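Long-range contact in 5'-methylthioadenosine nucleosidase / s-adenosylhomocysteine nucleosidase (Brucella melitensis bv. 1, PDB 4PR3), which belongs to the phosphorylase superfamily of alpha/beta proteins and is modelled with adenine bound in its ligand pocket: residues Leu83-Gln97 with Val182-Ala194. Residues are numbered along the deposited sequence; the frame is centred on the assembly and turned at random.
With ADE (adenine), chain C.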
loop_
_atom_site.group_PDB
_atom_site.type_symbol
_atom_site.label_atom_id
_atom_site.label_comp_id
_atom_site.label_asym_id
_atom_site.label_seq_id
_atom_site.Cartn_x
_atom_site.Cartn_y
_atom_site.Cartn_z
ATOM N N LEU A 83 -15.223 -6.762 13.173
ATOM C CA LEU A 83 -13.842 -7.221 13.206
ATOM C C LEU A 83 -13.378 -7.687 11.832
ATOM O O LEU A 83 -14.091 -8.419 11.143
ATOM C CB LEU A 83 -13.689 -8.363 14.212
ATOM C CG LEU A 83 -12.339 -9.083 14.236
ATOM C CD1 LEU A 83 -11.235 -8.151 14.713
ATOM C CD2 LEU A 83 -12.405 -10.331 15.104
ATOM N N VAL A 84 -12.178 -7.267 11.441
ATOM C CA VAL A 84 -11.545 -7.804 10.244
ATOM C C VAL A 84 -10.418 -8.752 10.644
ATOM O O VAL A 84 -9.570 -8.407 11.469
ATOM C CB VAL A 84 -10.980 -6.691 9.338
ATOM C CG1 VAL A 84 -10.176 -7.292 8.193
ATOM C CG2 VAL A 84 -12.104 -5.818 8.801
ATOM N N ILE A 85 -10.419 -9.951 10.073
ATOM C CA ILE A 85 -9.361 -10.913 10.350
ATOM C C ILE A 85 -8.473 -11.133 9.130
ATOM O O ILE A 85 -8.898 -11.722 8.136
ATOM C CB ILE A 85 -9.913 -12.282 10.810
ATOM C CG1 ILE A 85 -10.770 -12.133 12.070
ATOM C CG2 ILE A 85 -8.775 -13.253 11.067
ATOM C CD1 ILE A 85 -12.253 -12.021 11.793
ATOM N N SER A 86 -7.238 -10.655 9.216
ATOM C CA SER A 86 -6.235 -10.940 8.202
ATOM C C SER A 86 -5.529 -12.241 8.554
ATOM O O SER A 86 -4.949 -12.370 9.630
ATOM C CB SER A 86 -5.223 -9.797 8.119
ATOM O OG SER A 86 -4.076 -10.175 7.379
ATOM N N LEU A 87 -5.581 -13.214 7.653
ATOM C CA LEU A 87 -4.923 -14.488 7.909
ATOM C C LEU A 87 -4.322 -15.093 6.644
ATOM O O LEU A 87 -4.787 -14.831 5.538
ATOM C CB LEU A 87 -5.877 -15.476 8.588
ATOM C CG LEU A 87 -6.893 -16.219 7.723
ATOM C CD1 LEU A 87 -7.526 -17.334 8.531
ATOM C CD2 LEU A 87 -7.962 -15.277 7.183
ATOM N N GLY A 88 -3.287 -15.905 6.821
ATOM C CA GLY A 88 -2.556 -16.484 5.710
ATOM C C GLY A 88 -1.290 -17.140 6.218
ATOM O O GLY A 88 -1.218 -17.546 7.377
ATOM N N SER A 89 -0.285 -17.257 5.359
ATOM C CA SER A 89 0.972 -17.849 5.794
ATOM C C SER A 89 2.015 -16.780 6.090
ATOM O O SER A 89 1.795 -15.592 5.844
ATOM C CB SER A 89 1.500 -18.816 4.732
ATOM O OG SER A 89 1.754 -18.138 3.515
ATOM N N ALA A 90 3.159 -17.215 6.607
ATOM C CA ALA A 90 4.272 -16.326 6.903
ATOM C C ALA A 90 5.564 -17.130 6.950
ATOM O O ALA A 90 5.536 -18.333 7.190
ATOM C CB ALA A 90 4.039 -15.620 8.231
ATOM N N GLY A 91 6.693 -16.472 6.710
ATOM C CA GLY A 91 7.984 -17.106 6.904
ATOM C C GLY A 91 8.595 -16.774 8.252
ATOM O O GLY A 91 8.303 -15.725 8.827
ATOM N N SER A 92 9.430 -17.670 8.771
ATOM C CA SER A 92 10.254 -17.358 9.934
ATOM C C SER A 92 11.524 -18.196 9.967
ATOM O O SER A 92 11.489 -19.393 9.677
ATOM C CB SER A 92 9.464 -17.594 11.222
ATOM O OG SER A 92 10.191 -17.139 12.346
ATOM N N ALA A 93 12.642 -17.577 10.336
ATOM C CA ALA A 93 13.826 -18.343 10.709
ATOM C C ALA A 93 13.905 -18.534 12.226
ATOM O O ALA A 93 14.702 -19.326 12.720
ATOM C CB ALA A 93 15.078 -17.656 10.199
ATOM N N LYS A 94 13.099 -17.770 12.953
ATOM C CA LYS A 94 13.025 -17.861 14.410
ATOM C C LYS A 94 12.047 -18.908 14.952
ATOM O O LYS A 94 12.350 -19.628 15.902
ATOM C CB LYS A 94 12.721 -16.483 15.002
ATOM C CG LYS A 94 13.818 -15.466 14.755
ATOM C CD LYS A 94 13.349 -14.055 15.067
ATOM C CE LYS A 94 14.472 -13.049 14.876
ATOM N NZ LYS A 94 13.995 -11.647 15.007
ATOM N N LEU A 95 10.863 -18.965 14.355
ATOM C CA LEU A 95 9.770 -19.779 14.881
ATOM C C LEU A 95 9.683 -21.194 14.301
ATOM O O LEU A 95 10.058 -21.422 13.149
ATOM C CB LEU A 95 8.439 -19.037 14.721
ATOM C CG LEU A 95 8.321 -17.803 15.622
ATOM C CD1 LEU A 95 7.041 -17.050 15.356
ATOM C CD2 LEU A 95 8.395 -18.201 17.086
ATOM N N PRO A 96 9.190 -22.150 15.110
ATOM C CA PRO A 96 8.912 -23.521 14.671
ATOM C C PRO A 96 8.059 -23.555 13.404
ATOM O O PRO A 96 7.064 -22.835 13.305
ATOM C CB PRO A 96 8.111 -24.096 15.841
ATOM C CG PRO A 96 8.610 -23.365 17.022
ATOM C CD PRO A 96 8.950 -21.979 16.556
ATOM N N GLN A 97 8.449 -24.389 12.448
ATOM C CA GLN A 97 7.740 -24.482 11.181
ATOM C C GLN A 97 6.377 -25.135 11.356
ATOM O O GLN A 97 6.184 -25.955 12.253
ATOM C CB GLN A 97 8.570 -25.271 10.167
ATOM C CG GLN A 97 9.933 -24.664 9.896
ATOM C CD GLN A 97 9.840 -23.305 9.226
ATOM O OE1 GLN A 97 9.023 -23.100 8.330
ATOM N NE2 GLN A 97 10.674 -22.369 9.664
ATOM N N VAL A 182 -12.207 0.219 12.007
ATOM C CA VAL A 182 -12.434 -1.178 12.378
ATOM C C VAL A 182 -11.176 -1.776 13.024
ATOM O O VAL A 182 -10.059 -1.480 12.598
ATOM C CB VAL A 182 -12.842 -2.022 11.149
ATOM C CG1 VAL A 182 -13.283 -3.418 11.566
ATOM C CG2 VAL A 182 -13.958 -1.331 10.388
ATOM N N PRO A 183 -11.347 -2.593 14.077
ATOM C CA PRO A 183 -10.188 -3.279 14.660
ATOM C C PRO A 183 -9.738 -4.473 13.814
ATOM O O PRO A 183 -10.536 -5.037 13.064
ATOM C CB PRO A 183 -10.708 -3.750 16.020
ATOM C CG PRO A 183 -12.178 -3.881 15.833
ATOM C CD PRO A 183 -12.564 -2.777 14.889
ATOM N N LEU A 184 -8.468 -4.846 13.944
ATOM C CA LEU A 184 -7.881 -5.912 13.137
ATOM C C LEU A 184 -7.291 -7.026 14.005
ATOM O O LEU A 184 -6.715 -6.763 15.058
ATOM C CB LEU A 184 -6.793 -5.339 12.222
ATOM C CG LEU A 184 -5.956 -6.342 11.421
ATOM C CD1 LEU A 184 -6.754 -6.933 10.272
ATOM C CD2 LEU A 184 -4.670 -5.710 10.923
ATOM N N LEU A 185 -7.438 -8.267 13.549
ATOM C CA LEU A 185 -6.829 -9.418 14.212
ATOM C C LEU A 185 -6.090 -10.274 13.182
ATOM O O LEU A 185 -6.675 -10.689 12.186
ATOM C CB LEU A 185 -7.903 -10.241 14.926
ATOM C CG LEU A 185 -7.508 -11.452 15.776
ATOM C CD1 LEU A 185 -8.527 -11.641 16.889
ATOM C CD2 LEU A 185 -7.396 -12.724 14.941
ATOM N N GLY A 186 -4.797 -10.502 13.399
ATOM C CA GLY A 186 -4.030 -11.367 12.516
ATOM C C GLY A 186 -3.847 -12.808 12.964
ATOM O O GLY A 186 -3.797 -13.098 14.158
ATOM N N LEU A 187 -3.706 -13.706 11.990
ATOM C CA LEU A 187 -3.350 -15.103 12.235
ATOM C C LEU A 187 -2.397 -15.577 11.143
ATOM O O LEU A 187 -2.688 -15.425 9.960
ATOM C CB LEU A 187 -4.594 -15.996 12.255
ATOM C CG LEU A 187 -5.597 -15.847 13.401
ATOM C CD1 LEU A 187 -6.798 -16.759 13.175
ATOM C CD2 LEU A 187 -4.946 -16.140 14.747
ATOM N N ARG A 188 -1.267 -16.157 11.533
ATOM C CA ARG A 188 -0.260 -16.585 10.564
ATOM C C ARG A 188 0.307 -17.968 10.866
ATOM O O ARG A 188 0.810 -18.213 11.964
ATOM C CB ARG A 188 0.886 -15.574 10.520
ATOM C CG ARG A 188 0.507 -14.232 9.938
ATOM C CD ARG A 188 0.258 -14.346 8.451
ATOM N NE ARG A 188 -0.607 -13.279 7.965
ATOM C CZ ARG A 188 -0.929 -13.111 6.689
ATOM N NH1 ARG A 188 -0.445 -13.937 5.772
ATOM N NH2 ARG A 188 -1.729 -12.116 6.332
ATOM N N GLY A 189 0.213 -18.876 9.897
ATOM C CA GLY A 189 0.923 -20.141 9.981
ATOM C C GLY A 189 2.289 -20.026 9.329
ATOM O O GLY A 189 2.446 -19.308 8.345
ATOM N N ILE A 190 3.273 -20.763 9.837
ATOM C CA ILE A 190 4.628 -20.651 9.305
ATOM C C ILE A 190 4.860 -21.681 8.210
ATOM O O ILE A 190 4.925 -22.881 8.470
ATOM C CB ILE A 190 5.688 -20.794 10.414
ATOM C CG1 ILE A 190 5.686 -19.546 11.289
ATOM C CG2 ILE A 190 7.074 -20.952 9.817
ATOM C CD1 ILE A 190 6.009 -18.299 10.505
ATOM N N SER A 191 4.966 -21.191 6.980
ATOM C CA SER A 191 5.077 -22.046 5.805
ATOM C C SER A 191 6.511 -22.304 5.342
ATOM O O SER A 191 6.739 -23.168 4.494
ATOM C CB SER A 191 4.262 -21.454 4.651
ATOM O OG SER A 191 4.664 -20.122 4.376
ATOM N N ASP A 192 7.472 -21.582 5.916
ATOM C CA ASP A 192 8.838 -21.588 5.399
ATOM C C ASP A 192 9.785 -20.741 6.238
ATOM O O ASP A 192 9.373 -20.090 7.195
ATOM C CB ASP A 192 8.865 -21.088 3.950
ATOM C CG ASP A 192 8.232 -19.718 3.795
ATOM O OD1 ASP A 192 6.989 -19.648 3.689
ATOM O OD2 ASP A 192 8.978 -18.712 3.779
ATOM N N GLY A 193 11.054 -20.738 5.848
ATOM C CA GLY A 193 12.085 -19.999 6.550
ATOM C C GLY A 193 13.106 -20.878 7.243
ATOM O O GLY A 193 14.175 -20.400 7.625
ATOM N N ALA A 194 12.794 -22.163 7.391
ATOM C CA ALA A 194 13.792 -23.137 7.826
ATOM C C ALA A 194 14.664 -23.486 6.628
ATOM O O ALA A 194 15.870 -23.697 6.759
ATOM C CB ALA A 194 13.127 -24.381 8.379
HETATM N N9 ADE C . 4.651 -15.391 3.346
HETATM C C8 ADE C . 5.031 -16.694 3.507
HETATM N N7 ADE C . 6.331 -16.866 3.522
HETATM C C5 ADE C . 6.838 -15.587 3.359
HETATM C C6 ADE C . 8.154 -15.090 3.289
HETATM N N6 ADE C . 9.241 -15.862 3.378
HETATM N N1 ADE C . 8.313 -13.761 3.120
HETATM C C2 ADE C . 7.225 -12.987 3.028
HETATM N N3 ADE C . 5.942 -13.339 3.077
HETATM C C4 ADE C . 5.816 -14.666 3.246
HETATM O O HOH W 1 -2.108 -11.523 9.839
#
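Strands 83-91 and 184-192 are parallel neighbours in the central sheet, and their C-terminal ends line the adenine pocket. A parallel ladder joins them, from V84 N bonded to P183 O through to S191 N bonded to A90 O. Its bonds at S86 N and A90 N are bent and weak. On one face, I85 and L185 lie side by side, CG2 to CD2 4.1 Å, and L87 CB meets L187 CB at 3.9 Å. Helix 207-226 packs on this face. On the other face, near helix 170-180, R188 runs back across the neighbouring strand. Its chain bends at chi2 (-70°), which brings the guanidinium over L87 C and G88 N. R188 NH1 donates to S89 O at 2.8 Å, and R188 NH2 reaches S86 OG at 3.2 Å, close to the guanidinium plane. A water accepts from R188 NE and donates to S86 O. These bonds fix the rotation of the buried group. R188 NH2 also has weak outside partners, a long ion pair with D167 and a hydrogen bond to T170. I190 CD1 packs on S92 CB at 3.6 Å, while Q97 NE2 donates to S92 O. At the pocket, adenine N6 donates almost straight (178°) to D192 OD2 at 2.9 Å. A90 CA lies 3.5 Å from adenine C8. A base site at the C-terminal ends of parallel strands is typical of the phosphorylase superfamily.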